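Local coordinates for hypothetical protein PH1320 (Pyrococcus horikoshii, PDB 2E87) that binds GDP and probably binds and hydrolyses GTP as an Obg-type GTPase of the NOG1 family, its cellular role being unknown, at residues Asp89-His92 with Lys93-Gly97; Ile98-Ala101 with Ile102-Ile105. All coordinates share one frame; numbering follows the deposited sequence.

Interaction 1: residues Asp89-His92 with Lys93-Gly97; sequences DTFH and KAMAG. With SO4 (sulfate ion), chain B.
With CG anti to the backbone N (chi1 -177°), D89 leans forward along its helix, while K93 runs back to meet it on a fully extended chain whose CG is anti to the carbonyl carbon (chi1 -75°). The two side chains cross obliquely, and NZ of K93 reaches OD1 of D89 at 2.9 Å on the syn lone pair, a salt bridge. On the way, CG of K93 passes 3.4 Å from the carbonyl O of D89, the same oxygen that accepts the backbone N-H of K93.

Two residues on, F91 and the selenomethionine M95 run alongside each other in the same direction. CG of M95 comes within 4.0 Å of CE2 of F91, and SE stands 5.2 Å from the ring centroid, 38° off its normal, an oblique Met-aromatic contact. Y149 and L150 of helix 144-156 pack against F91, and V64 and L65 of helix 38-67 against M95. H92 presents its ring edge to a sulfate, probably from the crystallisation liquor, with NE2 3.2 Å from O2; S72 also binds this ion. Charged i/i+4 pairing outside and apolar i/i+4 packing inside mark an amphipathic helix of a helical bundle, here the NOG1 N-terminal domain.

Interaction 2: residues Ile98-Ala101 with Ile102-Ile105; sequences IDWA and IRII
D99 and R103 form the polar link across this turn. NE of R103 donates to OD1 of D99 at 3.2 Å, and the N-H points almost straight at the oxygen (171°). The acceptor lies in the guanidinium plane, at its edge, whereas the donor meets the carboxylate on its syn side but 32° out of its plane; the two flat groups are turned 41° against each other. A chain bent at chi2 and chi3 curls R103 back toward D99, and its NH2 stays farther from OD1, so the salt bridge rests on one N-H rather than on a two-pronged grip.

Beside this pair, W100 turns one face of its indole to I104. CG1 of I104 sits over that face, about 3.6 Å from the centroid of the five-membered ring, in a CH-pi contact offset toward the rim, although the exact placement of this branch is uncertain because it crowds the carbonyl O of W100 in the model. With an alanine in place of W100, I104 would probably lose the flat surface against its CG1 branch, and a gap would be likely to open toward V139 and I143, which the indole also touches.

On the inward side, CG2 of I98 and CD1 of I102 meet at 4.2 Å. I98 packs on L147 and L150 of helix 144-156, I102 on L65 of helix 38-67, and I105 on V57 of that same helix. Backbone bonds from I102 N to I98 O and from I105 N to A101 O carry the alpha-helical i/i+4 pattern through the turn, part of an amphipathic helix whose buried side packs against neighbouring helices, here in the NOG1 N-terminal helical domain.

Interactions 1 and 2 follow each other directly along helix 88-117, their centres about 13 Å apart, and illustrate how one amphipathic helix serves several neighbours. Each combines an acidic residue with a basic one four positions later on the outer side, and each turns apolar side chains toward helices 38-67 and 144-156. Both are partly buried, but 89-97 has more exposed residues and meets a bound anion, whereas 98-105 has more buried ones and adds contacts to helix 122-142. The aromatic chemistry changes too: a selenium lying obliquely to a phenyl ring in interaction 1, an aliphatic branch over an indole in interaction 2. Both lie away from the GDP site.

Interaction 1: residues Asp89-His92 with Lys93-Gly97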
ATOM      1  N   ASP A  89      -2.508  -9.092   9.066  1.00 41.88           N
ATOM      2  CA  ASP A  89      -2.289  -9.716  10.362  1.00 42.42           C
ATOM      3  C   ASP A  89      -0.893 -10.328  10.477  1.00 39.51           C
ATOM      4  O   ASP A  89      -0.246 -10.234  11.515  1.00 41.78           O
ATOM      5  CB  ASP A  89      -3.387 -10.754  10.625  1.00 49.75           C
ATOM      6  CG  ASP A  89      -3.273 -11.399  12.001  1.00 57.27           C
ATOM      7  OD1 ASP A  89      -2.850 -12.579  12.065  1.00 63.25           O
ATOM      8  OD2 ASP A  89      -3.598 -10.734  13.016  1.00 54.66           O
ATOM      9  N   THR A  90      -0.423 -10.935   9.401  1.00 33.30           N
ATOM     10  CA  THR A  90       0.902 -11.523   9.377  1.00 37.54           C
ATOM     11  C   THR A  90       1.962 -10.424   9.492  1.00 39.37           C
ATOM     12  O   THR A  90       2.960 -10.576  10.205  1.00 37.50           O
ATOM     13  CB  THR A  90       1.136 -12.308   8.066  1.00 35.95           C
ATOM     14  OG1 THR A  90       0.185 -13.371   7.983  1.00 38.66           O
ATOM     15  CG2 THR A  90       2.537 -12.896   8.016  1.00 34.51           C
ATOM     16  N   PHE A  91       1.739  -9.317   8.791  1.00 40.48           N
ATOM     17  CA  PHE A  91       2.683  -8.211   8.823  1.00 36.78           C
ATOM     18  C   PHE A  91       2.815  -7.649  10.235  1.00 36.46           C
ATOM     19  O   PHE A  91       3.921  -7.496  10.742  1.00 39.78           O
ATOM     20  CB  PHE A  91       2.245  -7.105   7.864  1.00 34.91           C
ATOM     21  CG  PHE A  91       3.372  -6.229   7.403  1.00 37.94           C
ATOM     22  CD1 PHE A  91       4.216  -6.643   6.382  1.00 32.73           C
ATOM     23  CD2 PHE A  91       3.612  -5.004   8.021  1.00 40.81           C
ATOM     24  CE1 PHE A  91       5.281  -5.855   5.983  1.00 39.38           C
ATOM     25  CE2 PHE A  91       4.676  -4.205   7.631  1.00 38.73           C
ATOM     26  CZ  PHE A  91       5.516  -4.628   6.611  1.00 40.76           C
ATOM     27  N   HIS A  92       1.685  -7.350  10.870  1.00 38.06           N
ATOM     28  CA  HIS A  92       1.697  -6.798  12.218  1.00 39.95           C
ATOM     29  C   HIS A  92       2.438  -7.694  13.187  1.00 38.37           C
ATOM     30  O   HIS A  92       3.187  -7.205  14.034  1.00 40.19           O
ATOM     31  CB  HIS A  92       0.268  -6.568  12.733  1.00 45.69           C
ATOM     32  CG  HIS A  92      -0.281  -5.214  12.406  1.00 58.02           C
ATOM     33  ND1 HIS A  92      -1.632  -4.970  12.271  1.00 62.97           N
ATOM     34  CD2 HIS A  92       0.338  -4.025  12.206  1.00 58.02           C
ATOM     35  CE1 HIS A  92      -1.821  -3.690  12.001  1.00 61.28           C
ATOM     36  NE2 HIS A  92      -0.642  -3.095  11.957  1.00 60.61           N
ATOM     37  N   LYS A  93       2.225  -8.999  13.058  1.00 34.65           N
ATOM     38  CA  LYS A  93       2.851  -9.965  13.938  1.00 34.43           C
ATOM     39  C   LYS A  93       4.332 -10.128  13.712  1.00 31.86           C
ATOM     40  O   LYS A  93       5.088 -10.330  14.663  1.00 33.65           O
ATOM     41  CB  LYS A  93       2.150 -11.314  13.822  1.00 36.44           C
ATOM     42  CG  LYS A  93       0.812 -11.312  14.520  1.00 36.59           C
ATOM     43  CD  LYS A  93       0.034 -12.588  14.304  1.00 46.55           C
ATOM     44  CE  LYS A  93      -1.310 -12.471  15.000  1.00 52.31           C
ATOM     45  NZ  LYS A  93      -2.196 -13.617  14.710  1.00 52.20           N
ATOM     46  N   ALA A  94       4.751 -10.047  12.460  1.00 30.10           N
ATOM     47  CA  ALA A  94       6.161 -10.170  12.147  1.00 30.05           C
ATOM     48  C   ALA A  94       6.849  -8.967  12.791  1.00 35.97           C
ATOM     49  O   ALA A  94       7.858  -9.111  13.493  1.00 32.88           O
ATOM     50  CB  ALA A  94       6.369 -10.172  10.643  1.00 31.13           C
HETATM   51  N   MSE A  95       6.281  -7.782  12.575  1.00 35.02           N
HETATM   52  CA  MSE A  95       6.847  -6.570  13.153  1.00 39.73           C
HETATM   53  C   MSE A  95       6.901  -6.681  14.660  1.00 39.43           C
HETATM   54  O   MSE A  95       7.893  -6.300  15.274  1.00 42.60           O
HETATM   55  CB  MSE A  95       6.027  -5.348  12.749  1.00 43.15           C
HETATM   56  CG  MSE A  95       6.127  -4.988  11.274  1.00 41.67           C
HETATM   57 SE   MSE A  95       7.924  -4.487  10.708  1.00 62.78          SE
HETATM   58  CE  MSE A  95       7.943  -2.667  11.395  1.00 53.57           C
ATOM     59  N   ALA A  96       5.841  -7.209  15.262  1.00 36.82           N
ATOM     60  CA  ALA A  96       5.802  -7.358  16.711  1.00 39.31           C
ATOM     61  C   ALA A  96       6.880  -8.335  17.183  1.00 38.39           C
ATOM     62  O   ALA A  96       7.361  -8.245  18.301  1.00 37.59           O
ATOM     63  CB  ALA A  96       4.416  -7.825  17.165  1.00 36.76           C
ATOM     64  N   GLY A  97       7.252  -9.275  16.328  1.00 34.20           N
ATOM     65  CA  GLY A  97       8.298 -10.202  16.699  1.00 37.69           C
ATOM     66  C   GLY A  97       9.616  -9.440  16.795  1.00 37.06           C
ATOM     67  O   GLY A  97      10.462  -9.737  17.632  1.00 37.04           O
TER
HETATM   68  S   SO4 B 401       0.468   0.418  13.066  1.00 79.70           S
HETATM   69  O1  SO4 B 401       0.776   1.876  12.741  1.00 86.06           O
HETATM   70  O2  SO4 B 401       1.263  -0.564  12.175  1.00 84.83           O
HETATM   71  O3  SO4 B 401       0.913   0.236  14.524  1.00 81.16           O
HETATM   72  O4  SO4 B 401      -1.000   0.160  12.811  1.00 79.68           O

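Interaction 2: residues Ile98-Ala101 with Ile102-Ile105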
ATOM      1  N   ILE A  98       9.789  -8.447  15.934  1.00 32.63           N
ATOM      2  CA  ILE A  98      11.007  -7.647  15.942  1.00 37.05           C
ATOM      3  C   ILE A  98      11.078  -6.838  17.246  1.00 37.66           C
ATOM      4  O   ILE A  98      12.082  -6.862  17.947  1.00 35.57           O
ATOM      5  CB  ILE A  98      11.047  -6.724  14.705  1.00 32.60           C
ATOM      6  CG1 ILE A  98      11.259  -7.571  13.448  1.00 35.47           C
ATOM      7  CG2 ILE A  98      12.147  -5.716  14.833  1.00 36.13           C
ATOM      8  CD1 ILE A  98      11.481  -6.763  12.170  1.00 39.40           C
ATOM      9  N   ASP A  99       9.987  -6.157  17.581  1.00 40.89           N
ATOM     10  CA  ASP A  99       9.918  -5.362  18.800  1.00 43.96           C
ATOM     11  C   ASP A  99      10.191  -6.243  20.017  1.00 43.99           C
ATOM     12  O   ASP A  99      10.892  -5.842  20.950  1.00 43.96           O
ATOM     13  CB  ASP A  99       8.532  -4.705  18.920  1.00 49.00           C
ATOM     14  CG  ASP A  99       8.307  -4.056  20.279  1.00 57.72           C
ATOM     15  OD1 ASP A  99       7.885  -4.767  21.221  1.00 62.64           O
ATOM     16  OD2 ASP A  99       8.566  -2.841  20.411  1.00 61.32           O
ATOM     17  N   TRP A 100       9.630  -7.445  20.003  1.00 39.52           N
ATOM     18  CA  TRP A 100       9.833  -8.372  21.094  1.00 37.85           C
ATOM     19  C   TRP A 100      11.331  -8.687  21.231  1.00 39.46           C
ATOM     20  O   TRP A 100      11.877  -8.651  22.328  1.00 41.64           O
ATOM     21  CB  TRP A 100       9.038  -9.660  20.836  1.00 41.09           C
ATOM     22  CG  TRP A 100       9.395 -10.775  21.780  1.00 47.19           C
ATOM     23  CD1 TRP A 100       8.956 -10.936  23.062  1.00 45.51           C
ATOM     24  CD2 TRP A 100      10.342 -11.829  21.545  1.00 43.06           C
ATOM     25  NE1 TRP A 100       9.575 -12.023  23.642  1.00 47.99           N
ATOM     26  CE2 TRP A 100      10.433 -12.585  22.734  1.00 41.49           C
ATOM     27  CE3 TRP A 100      11.126 -12.202  20.447  1.00 43.10           C
ATOM     28  CZ2 TRP A 100      11.277 -13.691  22.857  1.00 40.07           C
ATOM     29  CZ3 TRP A 100      11.972 -13.306  20.570  1.00 44.14           C
ATOM     30  CH2 TRP A 100      12.039 -14.034  21.769  1.00 44.92           C
ATOM     31  N   ALA A 101      11.994  -8.979  20.115  1.00 34.68           N
ATOM     32  CA  ALA A 101      13.415  -9.321  20.126  1.00 34.92           C
ATOM     33  C   ALA A 101      14.267  -8.170  20.672  1.00 35.89           C
ATOM     34  O   ALA A 101      15.194  -8.388  21.463  1.00 34.60           O
ATOM     35  CB  ALA A 101      13.869  -9.699  18.715  1.00 26.50           C
ATOM     36  N   ILE A 102      13.939  -6.946  20.261  1.00 35.45           N
ATOM     37  CA  ILE A 102      14.663  -5.767  20.714  1.00 37.71           C
ATOM     38  C   ILE A 102      14.549  -5.649  22.221  1.00 41.21           C
ATOM     39  O   ILE A 102      15.521  -5.355  22.915  1.00 41.85           O
ATOM     40  CB  ILE A 102      14.090  -4.487  20.082  1.00 36.54           C
ATOM     41  CG1 ILE A 102      14.390  -4.479  18.590  1.00 36.81           C
ATOM     42  CG2 ILE A 102      14.678  -3.264  20.752  1.00 34.93           C
ATOM     43  CD1 ILE A 102      13.841  -3.291  17.859  1.00 36.04           C
ATOM     44  N   ARG A 103      13.349  -5.907  22.722  1.00 44.57           N
ATOM     45  CA  ARG A 103      13.077  -5.806  24.150  1.00 45.35           C
ATOM     46  C   ARG A 103      13.816  -6.855  24.983  1.00 42.06           C
ATOM     47  O   ARG A 103      14.442  -6.521  25.980  1.00 44.55           O
ATOM     48  CB  ARG A 103      11.560  -5.892  24.388  1.00 52.66           C
ATOM     49  CG  ARG A 103      10.994  -4.890  25.387  1.00 61.24           C
ATOM     50  CD  ARG A 103       9.716  -4.205  24.866  1.00 63.86           C
ATOM     51  NE  ARG A 103       8.782  -5.130  24.223  1.00 65.23           N
ATOM     52  CZ  ARG A 103       8.297  -6.239  24.783  1.00 71.64           C
ATOM     53  NH1 ARG A 103       8.653  -6.580  26.016  1.00 68.80           N
ATOM     54  NH2 ARG A 103       7.460  -7.020  24.100  1.00 66.90           N
ATOM     55  N   ILE A 104      13.759  -8.118  24.582  1.00 39.65           N
ATOM     56  CA  ILE A 104      14.440  -9.167  25.333  1.00 40.07           C
ATOM     57  C   ILE A 104      15.964  -9.000  25.316  1.00 39.90           C
ATOM     58  O   ILE A 104      16.648  -9.322  26.291  1.00 38.85           O
ATOM     59  CB  ILE A 104      14.131 -10.544  24.761  1.00 43.58           C
ATOM     60  CG1 ILE A 104      12.682 -10.595  24.296  1.00 51.22           C
ATOM     61  CG2 ILE A 104      14.384 -11.599  25.815  1.00 47.97           C
ATOM     62  CD1 ILE A 104      11.680 -10.141  25.355  1.00 59.64           C
ATOM     63  N   ILE A 105      16.495  -8.507  24.201  1.00 39.07           N
ATOM     64  CA  ILE A 105      17.936  -8.323  24.078  1.00 43.89           C
ATOM     65  C   ILE A 105      18.443  -7.211  24.983  1.00 48.39           C
ATOM     66  O   ILE A 105      19.534  -7.308  25.549  1.00 45.88           O
ATOM     67  CB  ILE A 105      18.319  -8.055  22.613  1.00 39.96           C
ATOM     68  CG1 ILE A 105      18.231  -9.374  21.841  1.00 34.09           C
ATOM     69  CG2 ILE A 105      19.706  -7.453  22.517  1.00 33.74           C
ATOM     70  CD1 ILE A 105      18.341  -9.212  20.358  1.00 29.98           C
TER